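Local coordinates for protein Cow rumen GH26 endo-mannanase (PDB 6UEH) that probably hydrolyses internal beta-1,4 linkages of mannans such as galactomannan, as a family GH26 endo-mannanase that carries an accessory CBM6-type domain, at residues T64-Q78 with Y89-F102. Sequence-based numbering, arbitrary orientation.
Sequences TAKVAQILDKGGRLQ and YTVPYYDTWTDFDF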
# COMPACT_ATOMS: atom_id res chain seq x y z
N THR A 64 2.97 7.62 -23.44
CA THR A 64 1.72 7.37 -24.13
C THR A 64 2.02 6.90 -25.55
O THR A 64 3.05 7.27 -26.12
CB THR A 64 0.83 8.62 -24.16
OG1 THR A 64 0.80 9.22 -22.85
CG2 THR A 64 -0.60 8.28 -24.57
N ALA A 65 1.15 6.09 -26.12
CA ALA A 65 1.34 5.64 -27.49
C ALA A 65 0.00 5.44 -28.19
O ALA A 65 -0.99 5.07 -27.56
CB ALA A 65 2.15 4.35 -27.51
N LYS A 66 -0.01 5.71 -29.49
CA LYS A 66 -1.16 5.41 -30.33
C LYS A 66 -1.04 3.96 -30.78
O LYS A 66 -0.18 3.63 -31.60
CB LYS A 66 -1.23 6.35 -31.53
CG LYS A 66 -2.53 6.26 -32.31
CD LYS A 66 -3.61 7.10 -31.66
CE LYS A 66 -3.26 8.58 -31.73
NZ LYS A 66 -4.31 9.42 -31.10
N VAL A 67 -1.89 3.10 -30.23
CA VAL A 67 -1.71 1.67 -30.44
C VAL A 67 -2.96 0.98 -30.98
O VAL A 67 -4.04 1.56 -31.06
CB VAL A 67 -1.31 0.96 -29.13
CG1 VAL A 67 -0.09 1.62 -28.52
CG2 VAL A 67 -2.47 0.95 -28.15
N ALA A 68 -2.77 -0.28 -31.35
CA ALA A 68 -3.87 -1.18 -31.65
C ALA A 68 -3.46 -2.57 -31.18
O ALA A 68 -2.28 -2.83 -30.95
CB ALA A 68 -4.19 -1.19 -33.14
N GLN A 69 -4.44 -3.45 -31.01
CA GLN A 69 -4.17 -4.80 -30.53
C GLN A 69 -5.32 -5.71 -30.93
O GLN A 69 -6.40 -5.64 -30.35
CB GLN A 69 -3.97 -4.79 -29.01
CG GLN A 69 -3.38 -6.07 -28.43
CD GLN A 69 -4.41 -7.17 -28.28
OE1 GLN A 69 -4.31 -8.23 -28.90
NE2 GLN A 69 -5.42 -6.93 -27.45
N ILE A 70 -5.10 -6.55 -31.94
CA ILE A 70 -6.19 -7.32 -32.52
C ILE A 70 -6.00 -8.84 -32.43
O ILE A 70 -6.75 -9.59 -33.03
CB ILE A 70 -6.40 -6.96 -34.00
CG1 ILE A 70 -5.13 -7.27 -34.81
CG2 ILE A 70 -6.78 -5.49 -34.15
CD1 ILE A 70 -5.32 -7.12 -36.31
N LEU A 71 -5.00 -9.29 -31.68
CA LEU A 71 -4.78 -10.72 -31.54
C LEU A 71 -5.71 -11.34 -30.48
O LEU A 71 -6.26 -12.43 -30.69
CB LEU A 71 -3.32 -11.02 -31.18
CG LEU A 71 -2.95 -12.50 -31.20
CD1 LEU A 71 -3.19 -13.08 -32.59
CD2 LEU A 71 -1.50 -12.71 -30.76
N ASP A 72 -5.88 -10.64 -29.36
CA ASP A 72 -6.69 -11.16 -28.26
C ASP A 72 -7.88 -10.25 -27.96
O ASP A 72 -7.71 -9.09 -27.60
CB ASP A 72 -5.83 -11.31 -27.00
CG ASP A 72 -4.72 -12.34 -27.17
OD1 ASP A 72 -4.94 -13.34 -27.87
OD2 ASP A 72 -3.63 -12.13 -26.59
N LYS A 73 -9.09 -10.80 -28.09
CA LYS A 73 -10.31 -10.06 -27.79
C LYS A 73 -10.37 -9.65 -26.32
O LYS A 73 -10.95 -8.61 -25.98
CB LYS A 73 -11.55 -10.89 -28.13
CG LYS A 73 -11.62 -11.41 -29.56
CD LYS A 73 -11.87 -10.30 -30.56
CE LYS A 73 -12.10 -10.88 -31.95
NZ LYS A 73 -12.24 -9.84 -33.00
N GLY A 74 -9.78 -10.46 -25.45
CA GLY A 74 -9.84 -10.21 -24.02
C GLY A 74 -8.70 -9.35 -23.49
O GLY A 74 -8.58 -9.15 -22.29
N GLY A 75 -7.88 -8.85 -24.40
CA GLY A 75 -6.74 -8.03 -24.02
C GLY A 75 -5.45 -8.83 -23.99
O GLY A 75 -5.48 -10.05 -23.87
N ARG A 76 -4.32 -8.14 -24.10
CA ARG A 76 -3.02 -8.81 -24.15
C ARG A 76 -1.95 -8.03 -23.39
O ARG A 76 -1.80 -6.83 -23.58
CB ARG A 76 -2.59 -9.02 -25.60
CG ARG A 76 -1.32 -9.85 -25.77
CD ARG A 76 -1.08 -10.21 -27.23
NE ARG A 76 0.10 -11.06 -27.40
CZ ARG A 76 0.08 -12.39 -27.36
NH1 ARG A 76 -1.07 -13.03 -27.15
NH2 ARG A 76 1.20 -13.08 -27.52
N LEU A 77 -1.22 -8.73 -22.53
CA LEU A 77 -0.15 -8.12 -21.75
C LEU A 77 0.92 -7.50 -22.65
O LEU A 77 1.35 -8.11 -23.63
CB LEU A 77 0.48 -9.15 -20.81
CG LEU A 77 1.55 -8.61 -19.85
CD1 LEU A 77 0.91 -7.72 -18.79
CD2 LEU A 77 2.34 -9.74 -19.22
N GLN A 78 1.33 -6.28 -22.32
CA GLN A 78 2.43 -5.63 -23.02
C GLN A 78 3.45 -5.13 -22.00
O GLN A 78 3.13 -4.99 -20.82
CB GLN A 78 1.92 -4.48 -23.88
CG GLN A 78 0.91 -4.89 -24.94
CD GLN A 78 1.48 -5.88 -25.94
OE1 GLN A 78 2.63 -5.77 -26.34
NE2 GLN A 78 0.66 -6.85 -26.34
N TYR A 89 1.69 -3.78 -18.73
CA TYR A 89 0.36 -3.21 -18.96
C TYR A 89 -0.49 -4.14 -19.82
O TYR A 89 0.01 -4.75 -20.77
CB TYR A 89 0.46 -1.83 -19.62
CG TYR A 89 1.06 -0.78 -18.73
CD1 TYR A 89 2.44 -0.60 -18.66
CD2 TYR A 89 0.26 0.05 -17.96
CE1 TYR A 89 3.00 0.36 -17.83
CE2 TYR A 89 0.80 1.01 -17.13
CZ TYR A 89 2.18 1.16 -17.07
OH TYR A 89 2.72 2.12 -16.25
N THR A 90 -1.77 -4.25 -19.49
CA THR A 90 -2.70 -5.01 -20.32
C THR A 90 -3.40 -4.09 -21.32
O THR A 90 -4.19 -3.22 -20.93
CB THR A 90 -3.76 -5.72 -19.47
OG1 THR A 90 -3.12 -6.61 -18.54
CG2 THR A 90 -4.70 -6.52 -20.36
N VAL A 91 -3.11 -4.29 -22.60
CA VAL A 91 -3.74 -3.51 -23.65
C VAL A 91 -4.98 -4.25 -24.16
O VAL A 91 -4.87 -5.36 -24.67
CB VAL A 91 -2.78 -3.23 -24.82
CG1 VAL A 91 -3.51 -2.54 -25.97
CG2 VAL A 91 -1.61 -2.38 -24.35
N PRO A 92 -6.16 -3.63 -24.01
CA PRO A 92 -7.41 -4.23 -24.47
C PRO A 92 -7.43 -4.46 -25.98
O PRO A 92 -6.55 -3.96 -26.70
CB PRO A 92 -8.47 -3.20 -24.07
CG PRO A 92 -7.84 -2.41 -22.97
CD PRO A 92 -6.38 -2.35 -23.32
N TYR A 93 -8.42 -5.20 -26.46
CA TYR A 93 -8.63 -5.35 -27.89
C TYR A 93 -8.97 -3.99 -28.50
O TYR A 93 -10.00 -3.40 -28.19
CB TYR A 93 -9.75 -6.35 -28.17
CG TYR A 93 -10.06 -6.55 -29.64
CD1 TYR A 93 -9.33 -7.45 -30.41
CD2 TYR A 93 -11.09 -5.84 -30.26
CE1 TYR A 93 -9.62 -7.63 -31.75
CE2 TYR A 93 -11.38 -6.02 -31.60
CZ TYR A 93 -10.64 -6.92 -32.34
OH TYR A 93 -10.92 -7.10 -33.67
N TYR A 94 -8.08 -3.50 -29.35
CA TYR A 94 -8.29 -2.24 -30.07
C TYR A 94 -8.15 -2.48 -31.56
O TYR A 94 -7.05 -2.74 -32.04
CB TYR A 94 -7.28 -1.17 -29.63
CG TYR A 94 -7.46 -0.64 -28.22
CD1 TYR A 94 -8.73 -0.43 -27.69
CD2 TYR A 94 -6.36 -0.34 -27.44
CE1 TYR A 94 -8.88 0.06 -26.41
CE2 TYR A 94 -6.50 0.16 -26.16
CZ TYR A 94 -7.76 0.35 -25.65
OH TYR A 94 -7.90 0.85 -24.37
N ASP A 95 -9.25 -2.39 -32.30
CA ASP A 95 -9.21 -2.63 -33.74
C ASP A 95 -9.07 -1.31 -34.51
O ASP A 95 -9.06 -1.29 -35.74
CB ASP A 95 -10.47 -3.39 -34.20
CG ASP A 95 -11.73 -2.55 -34.12
OD1 ASP A 95 -11.75 -1.51 -33.44
OD2 ASP A 95 -12.74 -2.96 -34.73
N THR A 96 -8.96 -0.23 -33.74
CA THR A 96 -8.80 1.12 -34.27
C THR A 96 -7.70 1.80 -33.46
O THR A 96 -7.50 1.46 -32.29
CB THR A 96 -10.11 1.92 -34.18
OG1 THR A 96 -11.19 1.14 -34.71
CG2 THR A 96 -10.01 3.23 -34.96
N TRP A 97 -6.98 2.73 -34.07
CA TRP A 97 -5.89 3.42 -33.38
C TRP A 97 -6.41 4.12 -32.12
O TRP A 97 -7.35 4.91 -32.18
CB TRP A 97 -5.20 4.42 -34.30
CG TRP A 97 -4.49 3.76 -35.44
CD1 TRP A 97 -4.78 3.89 -36.77
CD2 TRP A 97 -3.39 2.86 -35.34
NE1 TRP A 97 -3.91 3.12 -37.51
CE2 TRP A 97 -3.05 2.48 -36.66
CE3 TRP A 97 -2.65 2.34 -34.27
CZ2 TRP A 97 -2.00 1.60 -36.93
CZ3 TRP A 97 -1.61 1.46 -34.55
CH2 TRP A 97 -1.30 1.10 -35.87
N THR A 98 -5.78 3.81 -30.99
CA THR A 98 -6.24 4.29 -29.69
C THR A 98 -5.07 4.73 -28.82
O THR A 98 -4.06 4.03 -28.73
CB THR A 98 -7.04 3.19 -28.95
OG1 THR A 98 -8.01 2.62 -29.84
CG2 THR A 98 -7.75 3.77 -27.73
N ASP A 99 -5.19 5.88 -28.18
CA ASP A 99 -4.18 6.31 -27.21
C ASP A 99 -4.21 5.41 -25.99
O ASP A 99 -5.26 5.18 -25.40
CB ASP A 99 -4.40 7.76 -26.79
CG ASP A 99 -3.84 8.75 -27.79
OD1 ASP A 99 -2.92 8.38 -28.55
OD2 ASP A 99 -4.31 9.91 -27.81
N PHE A 100 -3.04 4.90 -25.60
CA PHE A 100 -2.93 4.09 -24.40
C PHE A 100 -1.92 4.69 -23.43
O PHE A 100 -0.84 5.12 -23.84
CB PHE A 100 -2.55 2.64 -24.74
CG PHE A 100 -2.61 1.71 -23.56
CD1 PHE A 100 -3.81 1.10 -23.21
CD2 PHE A 100 -1.49 1.46 -22.80
CE1 PHE A 100 -3.88 0.25 -22.12
CE2 PHE A 100 -1.55 0.61 -21.71
CZ PHE A 100 -2.74 0.00 -21.37
N ASP A 101 -2.27 4.70 -22.15
CA ASP A 101 -1.42 5.26 -21.10
C ASP A 101 -0.47 4.19 -20.57
O ASP A 101 -0.89 3.24 -19.91
CB ASP A 101 -2.30 5.82 -19.97
CG ASP A 101 -1.49 6.39 -18.81
OD1 ASP A 101 -0.27 6.60 -18.94
OD2 ASP A 101 -2.10 6.63 -17.75
N PHE A 102 0.81 4.34 -20.88
CA PHE A 102 1.83 3.40 -20.42
C PHE A 102 2.52 3.88 -19.15
O PHE A 102 3.63 3.44 -18.84
CB PHE A 102 2.86 3.14 -21.53
CG PHE A 102 2.39 2.18 -22.58
CD1 PHE A 102 2.32 0.82 -22.31
CD2 PHE A 102 2.03 2.63 -23.84
CE1 PHE A 102 1.89 -0.07 -23.28
CE2 PHE A 102 1.61 1.74 -24.82
CZ PHE A 102 1.53 0.39 -24.53
O HOH W 1 -10.32 -6.29 -24.73
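With CG anti to the backbone N (chi1 -167°) and a bend at chi2 (-79°), the Gln69 amide turns toward the backbone of Val91 and Pro92 and into the 70-75 loop. Here both segments pass from one sheet to the other. OE1 of Gln69 accepts from Asp72 N at 2.9 Å. Its NE2 donates to Asp72 O at 3.2 Å, in the amide plane, and makes weak bonds across to Val91 O and Pro92 O. With alanine in place of this glutamine, Asp72 N and Asp72 O would probably lose their side-chain partner, and the loop would be likely to shift against Pro92. The Tyr93 ring lies alongside Lys73, whose CD sits over one face in a CH-pi contact, 3.9 Å from the centroid. Lys73 NZ makes a weak bond to Tyr93 OH. A water joins Lys73 O to Tyr93 N.

Antiparallel pairing flanks this corner. Residues 64-67 pair with 98-101; past a beta bulge, Gln69 pairs with Tyr94. Strand 76-78 pairs with 89-91. Between the two pairings, Val67 CG2 packs 3.8 Å from Phe100 CB and 4.2 Å from Val91 CG1. The edge of the Phe102 ring meets Ala65 CB. On the other face, Lys66 NZ forms a salt bridge to Asp99 OD1 at 3.1 Å, with only a weak hydrogen bond. Strand 123-132 flanks 64-69 on its far side. Two antiparallel sheets, linked at one end by segments that cross between them and packed through apolar side chains, are characteristic of the beta-sandwich of CBM6-type domains.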